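Local coordinates for methyltransferase (Streptomyces regensis, PDB 5N5D), which probably transfers a methyl group from S-adenosylmethionine to a hydroxyl oxygen during biosynthesis of the pyrrolobenzodiazepine tomaymycin, at residues E26-A31 against L79-P84; V90-E95 against P127-P132. All coordinates share one frame; numbering follows the deposited sequence. Where two conformers were deposited one is given.

Both contacts belong to the Rossmann-like methyltransferase fold, and they follow one another along the chain: contact 1 closes before contact 2 opens. Their centres lie 20 Å apart, and their nearest atoms are about 7 Å from each other without touching. Contact 1 packs helix 26-31, the second helix of the chain, against helix 74-80 and the turn that follows it. The chain then runs on into strand 88-93, which carries contact 2 and packs against the loop after helix 122-125. Helix 74-80 and strand 88-93 thus follow each other in the chain, one in each contact. Contact 2 lies on the strand whose C-terminal end holds the S-adenosylmethionine ribose.

Contact 1 of 2, residues E26-A31 against L79-P84; sequences EALSKA and LARALP
The backbones of 26-31 and 79-84 stay well apart where L28 and R81 touch. Their CA atoms, the nearest pair across the contact, are 11.2 Å from each other. Segment 26-31 is helical throughout. Segment 79-84 leaves helix 74-80 and makes a type I beta turn from A80 to L83. The backbone N of L83 donates to A80 O across that turn. No hydrogen bond joins the two segments, so side chains must span the gap.

R81 does most of the spanning. Its CG is anti to the carbonyl carbon (chi1 -77°), and the chain is then extended from CG to NE. This carries the guanidinium to the helix. L28 comes from the other side, and the two side chains slide past each other in opposite directions. The CD1 methyl of L28 sits at the edge of the guanidinium, near its plane, 3.6 Å from R81 NH1. L28 CG is also close to that nitrogen, at 3.9 Å. The CB of A27 approaches more loosely and obliquely, 4.5 Å from R81 NH2.

The apolar sides of this helix also pack beyond the arginine. A27 rests on I77, and L28 touches Y74, I77 and W78, all on helix 74-80. The polar end of R81 is engaged by D25, just before helix 26-31, through a salt bridge from NH2. The same nitrogen donates to the backbone O of A109.

The contact thus joins the short helix 26-31 to R81 in the turn after helix 74-80. Across it A27 and L28 offer R81 only methyl and methine carbons, L28 CD1 at the guanidinium edge and A27 CB obliquely. D25 probably balances the charge of R81, and its bond and that to A109 O probably fix the guanidinium.

Contact 2 of 2, residues V90-E95 against P127-P132; sequences VTIEWE and PTLDRP. With SAM (S-adenosylmethionine), chain H.
Apolar packing joins the two segments through V90, I92 and L129. V90 and L129 reach toward each other, tip to tip. The CD1 methyl of L129 lies 3.9 Å from V90 CG1, and its CD2 lies 4.1 Å from the same methyl. V90 CG1 is anti to the backbone N, which directs this branch at the leucine. I92 adds its CD1, 4.2 Å from L129 CD1. V90 and I92 are two residues apart on the strand, and their CB atoms both point toward the loop. T91, between them, points away. All three touching residues are buried. H118 of strand 115-119 touches both V90 and L129, and I92 also packs on A122 and I125 of helix 122-125.

Strand 88-93 lies between the parallel strands 115-119 and 64-68 in the sheet of the Rossmann-like fold. Its end carries an acidic residue that takes the ribose of the cofactor, as in many class I methyltransferases.

The polar contacts with the cofactor lie at the C-terminal end of the strand, away from the leucine. E93 receives two hydrogen bonds from S-adenosylmethionine. The ribose O3' donates to E93 OE1 at 2.7 Å, and O2' donates to E93 OE2 at 2.6 Å. The side chain starts with CG anti to the backbone N, then bends at chi2 (56°), bringing both carboxylate oxygens to the ribose diol. OE2 is also met on its anti side by the backbone N of E95, at 2.9 Å and nearly straight (169°). This bond lies 17° out of the carboxylate plane. F71 N donates to OE1, so each oxygen has a protein donor besides its ribose hydroxyl.

Close contact with the adenine comes from W94, whose backbone N is 3.1 Å from SAM N3.

Contact 1 of 2, residues E26-A31 against L79-P84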
loop_
_atom_site.group_PDB
_atom_site.type_symbol
_atom_site.label_atom_id
_atom_site.label_comp_id
_atom_site.label_asym_id
_atom_site.label_seq_id
_atom_site.Cartn_x
_atom_site.Cartn_y
_atom_site.Cartn_z
ATOM N N GLU A 26 -4.925 -22.403 -10.098
ATOM C CA GLU A 26 -4.584 -23.630 -9.385
ATOM C C GLU A 26 -3.349 -23.438 -8.511
ATOM O O GLU A 26 -3.348 -23.789 -7.326
ATOM C CB GLU A 26 -4.363 -24.760 -10.398
ATOM C CG GLU A 26 -3.897 -26.096 -9.809
ATOM C CD GLU A 26 -3.293 -27.034 -10.852
ATOM O OE1 GLU A 26 -2.788 -26.553 -11.889
ATOM O OE2 GLU A 26 -3.326 -28.263 -10.627
ATOM N N ALA A 27 -2.279 -22.882 -9.084
ATOM C CA ALA A 27 -1.031 -22.754 -8.336
ATOM C C ALA A 27 -1.236 -21.937 -7.065
ATOM O O ALA A 27 -0.774 -22.322 -5.985
ATOM C CB ALA A 27 0.048 -22.129 -9.222
ATOM N N LEU A 28 -1.944 -20.809 -7.171
ATOM C CA LEU A 28 -2.169 -19.965 -6.002
ATOM C C LEU A 28 -3.097 -20.633 -4.998
ATOM O O LEU A 28 -2.838 -20.600 -3.790
ATOM C CB LEU A 28 -2.744 -18.615 -6.427
ATOM C CG LEU A 28 -1.736 -17.608 -6.990
ATOM C CD1 LEU A 28 -2.458 -16.436 -7.645
ATOM C CD2 LEU A 28 -0.796 -17.115 -5.895
ATOM N N SER A 29 -4.195 -21.226 -5.467
ATOM C CA SER A 29 -5.123 -21.863 -4.540
ATOM C C SER A 29 -4.463 -23.028 -3.815
ATOM O O SER A 29 -4.766 -23.281 -2.644
ATOM C CB SER A 29 -6.381 -22.324 -5.279
ATOM O OG SER A 29 -6.070 -23.261 -6.285
ATOM N N LYS A 30 -3.566 -23.750 -4.493
ATOM C CA LYS A 30 -2.838 -24.835 -3.838
ATOM C C LYS A 30 -1.798 -24.286 -2.869
ATOM O O LYS A 30 -1.674 -24.782 -1.742
ATOM C CB LYS A 30 -2.166 -25.735 -4.880
ATOM C CG LYS A 30 -3.127 -26.540 -5.753
ATOM C CD LYS A 30 -2.398 -27.399 -6.803
ATOM C CE LYS A 30 -1.652 -28.571 -6.176
ATOM N NZ LYS A 30 -1.130 -29.515 -7.206
ATOM N N ALA A 31 -1.044 -23.269 -3.291
ATOM C CA ALA A 31 -0.038 -22.670 -2.417
ATOM C C ALA A 31 -0.677 -22.149 -1.138
ATOM O O ALA A 31 -0.076 -22.220 -0.056
ATOM C CB ALA A 31 0.692 -21.544 -3.147
ATOM N N LEU A 79 4.799 -12.293 -6.380
ATOM C CA LEU A 79 5.959 -11.465 -6.693
ATOM C C LEU A 79 6.556 -11.842 -8.043
ATOM O O LEU A 79 6.876 -10.968 -8.855
ATOM C CB LEU A 79 7.009 -11.596 -5.592
ATOM C CG LEU A 79 6.660 -10.913 -4.271
ATOM C CD1 LEU A 79 7.650 -11.343 -3.210
ATOM C CD2 LEU A 79 6.648 -9.400 -4.413
ATOM N N ALA A 80 6.723 -13.143 -8.300
ATOM C CA ALA A 80 7.324 -13.570 -9.558
ATOM C C ALA A 80 6.462 -13.172 -10.745
ATOM O O ALA A 80 6.990 -12.870 -11.819
ATOM C CB ALA A 80 7.553 -15.082 -9.549
ATOM N N ARG A 81 5.138 -13.151 -10.574
ATOM C CA ARG A 81 4.266 -12.793 -11.686
ATOM C C ARG A 81 4.282 -11.302 -12.002
ATOM O O ARG A 81 3.730 -10.902 -13.035
ATOM C CB ARG A 81 2.844 -13.269 -11.393
ATOM C CG ARG A 81 2.695 -14.760 -11.618
ATOM C CD ARG A 81 1.291 -15.269 -11.352
ATOM N NE ARG A 81 1.154 -16.630 -11.860
ATOM C CZ ARG A 81 0.159 -17.456 -11.555
ATOM N NH1 ARG A 81 -0.804 -17.066 -10.732
ATOM N NH2 ARG A 81 0.136 -18.679 -12.064
ATOM N N ALA A 82 4.900 -10.480 -11.158
ATOM C CA ALA A 82 5.116 -9.076 -11.471
ATOM C C ALA A 82 6.335 -8.862 -12.360
ATOM O O ALA A 82 6.514 -7.759 -12.882
ATOM C CB ALA A 82 5.287 -8.273 -10.183
ATOM N N LEU A 83 7.167 -9.889 -12.542
ATOM C CA LEU A 83 8.466 -9.711 -13.164
ATOM C C LEU A 83 8.376 -9.703 -14.688
ATOM O O LEU A 83 7.542 -10.397 -15.274
ATOM C CB LEU A 83 9.413 -10.828 -12.755
ATOM C CG LEU A 83 9.861 -10.870 -11.298
ATOM C CD1 LEU A 83 10.539 -12.200 -10.998
ATOM C CD2 LEU A 83 10.799 -9.713 -11.012
ATOM N N PRO A 84 9.269 -8.971 -15.345
ATOM C CA PRO A 84 9.426 -9.103 -16.790
ATOM C C PRO A 84 10.142 -10.397 -17.128
ATOM O O PRO A 84 10.713 -11.048 -16.242
ATOM C CB PRO A 84 10.283 -7.885 -17.154
ATOM C CG PRO A 84 11.130 -7.702 -15.951
ATOM C CD PRO A 84 10.229 -8.007 -14.781
#

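Contact 2 of 2, residues V90-E95 against P127-P132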
loop_
_atom_site.group_PDB
_atom_site.type_symbol
_atom_site.label_atom_id
_atom_site.label_comp_id
_atom_site.label_asym_id
_atom_site.label_seq_id
_atom_site.Cartn_x
_atom_site.Cartn_y
_atom_site.Cartn_z
ATOM N N VAL A 90 14.617 -13.891 -6.068
ATOM C CA VAL A 90 15.485 -14.683 -5.211
ATOM C C VAL A 90 14.751 -14.835 -3.893
ATOM O O VAL A 90 14.408 -13.835 -3.258
ATOM C CB VAL A 90 16.851 -14.007 -5.021
ATOM C CG1 VAL A 90 17.750 -14.847 -4.120
ATOM C CG2 VAL A 90 17.522 -13.775 -6.368
ATOM N N THR A 91 14.479 -16.071 -3.482
ATOM C CA THR A 91 13.714 -16.288 -2.263
ATOM C C THR A 91 14.422 -17.289 -1.360
ATOM O O THR A 91 15.069 -18.228 -1.832
ATOM C CB THR A 91 12.274 -16.739 -2.587
ATOM O OG1 THR A 91 11.514 -16.805 -1.377
ATOM C CG2 THR A 91 12.255 -18.080 -3.324
ATOM N N ILE A 92 14.307 -17.056 -0.052
ATOM C CA ILE A 92 15.049 -17.783 0.974
ATOM C C ILE A 92 14.074 -18.432 1.945
ATOM O O ILE A 92 13.150 -17.779 2.441
ATOM C CB ILE A 92 15.996 -16.855 1.759
ATOM C CG1 ILE A 92 16.930 -16.101 0.815
ATOM C CG2 ILE A 92 16.785 -17.671 2.789
ATOM C CD1 ILE A 92 17.754 -15.016 1.499
ATOM N N GLU A 93 14.338 -19.694 2.282
ATOM C CA GLU A 93 13.512 -20.443 3.225
ATOM C C GLU A 93 14.377 -21.394 4.040
ATOM O O GLU A 93 15.185 -22.137 3.478
ATOM C CB GLU A 93 12.424 -21.225 2.480
ATOM C CG GLU A 93 11.641 -22.212 3.342
ATOM C CD GLU A 93 11.007 -21.549 4.539
ATOM O OE1 GLU A 93 10.371 -20.485 4.362
ATOM O OE2 GLU A 93 11.151 -22.079 5.661
ATOM N N TRP A 94 14.176 -21.392 5.361
ATOM C CA TRP A 94 14.969 -22.217 6.269
ATOM C C TRP A 94 14.574 -23.692 6.232
ATOM O O TRP A 94 15.445 -24.561 6.369
ATOM C CB TRP A 94 14.835 -21.652 7.689
ATOM C CG TRP A 94 15.204 -22.579 8.802
ATOM C CD1 TRP A 94 14.355 -23.139 9.713
ATOM C CD2 TRP A 94 16.516 -23.040 9.140
ATOM N NE1 TRP A 94 15.057 -23.926 10.593
ATOM C CE2 TRP A 94 16.386 -23.882 10.263
ATOM C CE3 TRP A 94 17.788 -22.828 8.601
ATOM C CZ2 TRP A 94 17.479 -24.512 10.855
ATOM C CZ3 TRP A 94 18.872 -23.456 9.190
ATOM C CH2 TRP A 94 18.710 -24.285 10.306
ATOM N N GLU A 95 13.292 -24.002 6.040
ATOM C CA GLU A 95 12.806 -25.375 6.097
ATOM C C GLU A 95 12.781 -25.968 4.691
ATOM O O GLU A 95 12.038 -25.497 3.826
ATOM C CB GLU A 95 11.413 -25.410 6.723
ATOM C CG GLU A 95 10.922 -26.792 7.110
ATOM C CD GLU A 95 11.746 -27.416 8.219
ATOM O OE1 GLU A 95 12.416 -28.436 7.961
ATOM O OE2 GLU A 95 11.727 -26.880 9.348
ATOM N N PRO A 127 24.560 -12.697 2.654
ATOM C CA PRO A 127 25.857 -12.201 2.158
ATOM C C PRO A 127 26.278 -12.818 0.837
ATOM O O PRO A 127 27.015 -12.176 0.075
ATOM C CB PRO A 127 26.836 -12.550 3.291
ATOM C CG PRO A 127 26.109 -13.461 4.205
ATOM C CD PRO A 127 24.652 -13.188 4.039
ATOM N N THR A 128 25.823 -14.039 0.529
ATOM C CA THR A 128 26.188 -14.697 -0.723
ATOM C C THR A 128 25.484 -14.093 -1.926
ATOM O O THR A 128 25.835 -14.432 -3.063
ATOM C CB THR A 128 25.868 -16.196 -0.679
ATOM O OG1 THR A 128 24.462 -16.407 -0.880
ATOM C CG2 THR A 128 26.293 -16.815 0.651
ATOM N N LEU A 129 24.505 -13.223 -1.703
ATOM C CA LEU A 129 23.747 -12.606 -2.780
ATOM C C LEU A 129 24.342 -11.286 -3.248
ATOM O O LEU A 129 23.865 -10.726 -4.242
ATOM C CB LEU A 129 22.298 -12.383 -2.329
ATOM C CG LEU A 129 21.557 -13.629 -1.832
ATOM C CD1 LEU A 129 20.119 -13.270 -1.510
ATOM C CD2 LEU A 129 21.612 -14.772 -2.845
ATOM N N ASP A 130 25.368 -10.775 -2.570
ATOM C CA ASP A 130 25.976 -9.505 -2.952
ATOM C C ASP A 130 26.964 -9.789 -4.080
ATOM O O ASP A 130 28.179 -9.851 -3.891
ATOM C CB ASP A 130 26.640 -8.850 -1.748
ATOM C CG ASP A 130 26.908 -7.374 -1.958
ATOM O OD1 ASP A 130 26.656 -6.872 -3.073
ATOM O OD2 ASP A 130 27.362 -6.714 -1.000
ATOM N N ARG A 131 26.418 -9.985 -5.278
ATOM C CA ARG A 131 27.231 -10.355 -6.423
ATOM C C ARG A 131 26.556 -9.874 -7.699
ATOM O O ARG A 131 25.324 -9.755 -7.738
ATOM C CB ARG A 131 27.437 -11.873 -6.478
ATOM C CG ARG A 131 26.146 -12.645 -6.653
ATOM C CD ARG A 131 26.369 -14.135 -6.504
ATOM N NE ARG A 131 27.413 -14.618 -7.401
ATOM C CZ ARG A 131 27.871 -15.865 -7.416
ATOM N NH1 ARG A 131 27.365 -16.766 -6.582
ATOM N NH2 ARG A 131 28.827 -16.216 -8.267
ATOM N N PRO A 132 27.325 -9.598 -8.753
ATOM C CA PRO A 132 26.716 -9.166 -10.018
ATOM C C PRO A 132 25.714 -10.190 -10.527
ATOM O O PRO A 132 25.901 -11.399 -10.381
ATOM C CB PRO A 132 27.915 -9.031 -10.966
ATOM C CG PRO A 132 29.099 -8.908 -10.097
ATOM C CD PRO A 132 28.795 -9.657 -8.837
HETATM N N SAM H . 6.050 -15.136 2.622
HETATM C CA SAM H . 5.186 -16.324 2.775
HETATM C C SAM H . 3.787 -16.060 2.129
HETATM O O SAM H . 3.264 -14.946 2.359
HETATM O OXT SAM H . 3.287 -16.969 1.434
HETATM C CB SAM H . 5.017 -16.691 4.269
HETATM C CG SAM H . 6.353 -16.723 5.001
HETATM S SD SAM H . 6.053 -17.345 6.673
HETATM C CE SAM H . 5.303 -15.946 7.417
HETATM C "C5'" SAM H . 7.700 -17.230 7.450
HETATM C "C4'" SAM H . 8.697 -18.210 6.865
HETATM O "O4'" SAM H . 10.044 -17.856 7.249
HETATM C "C3'" SAM H . 8.485 -19.669 7.291
HETATM O "O3'" SAM H . 8.337 -20.483 6.132
HETATM C "C2'" SAM H . 9.740 -19.992 8.118
HETATM O "O2'" SAM H . 10.165 -21.343 7.977
HETATM C "C1'" SAM H . 10.757 -19.047 7.492
HETATM N N9 SAM H . 11.901 -18.730 8.338
HETATM C C8 SAM H . 11.902 -18.508 9.689
HETATM N N7 SAM H . 13.075 -18.178 10.176
HETATM C C5 SAM H . 13.904 -18.182 9.064
HETATM C C6 SAM H . 15.271 -17.892 8.899
HETATM N N6 SAM H . 16.080 -17.532 9.904
HETATM N N1 SAM H . 15.786 -17.974 7.652
HETATM C C2 SAM H . 14.980 -18.328 6.646
HETATM N N3 SAM H . 13.678 -18.627 6.681
HETATM C C4 SAM H . 13.195 -18.530 7.927
#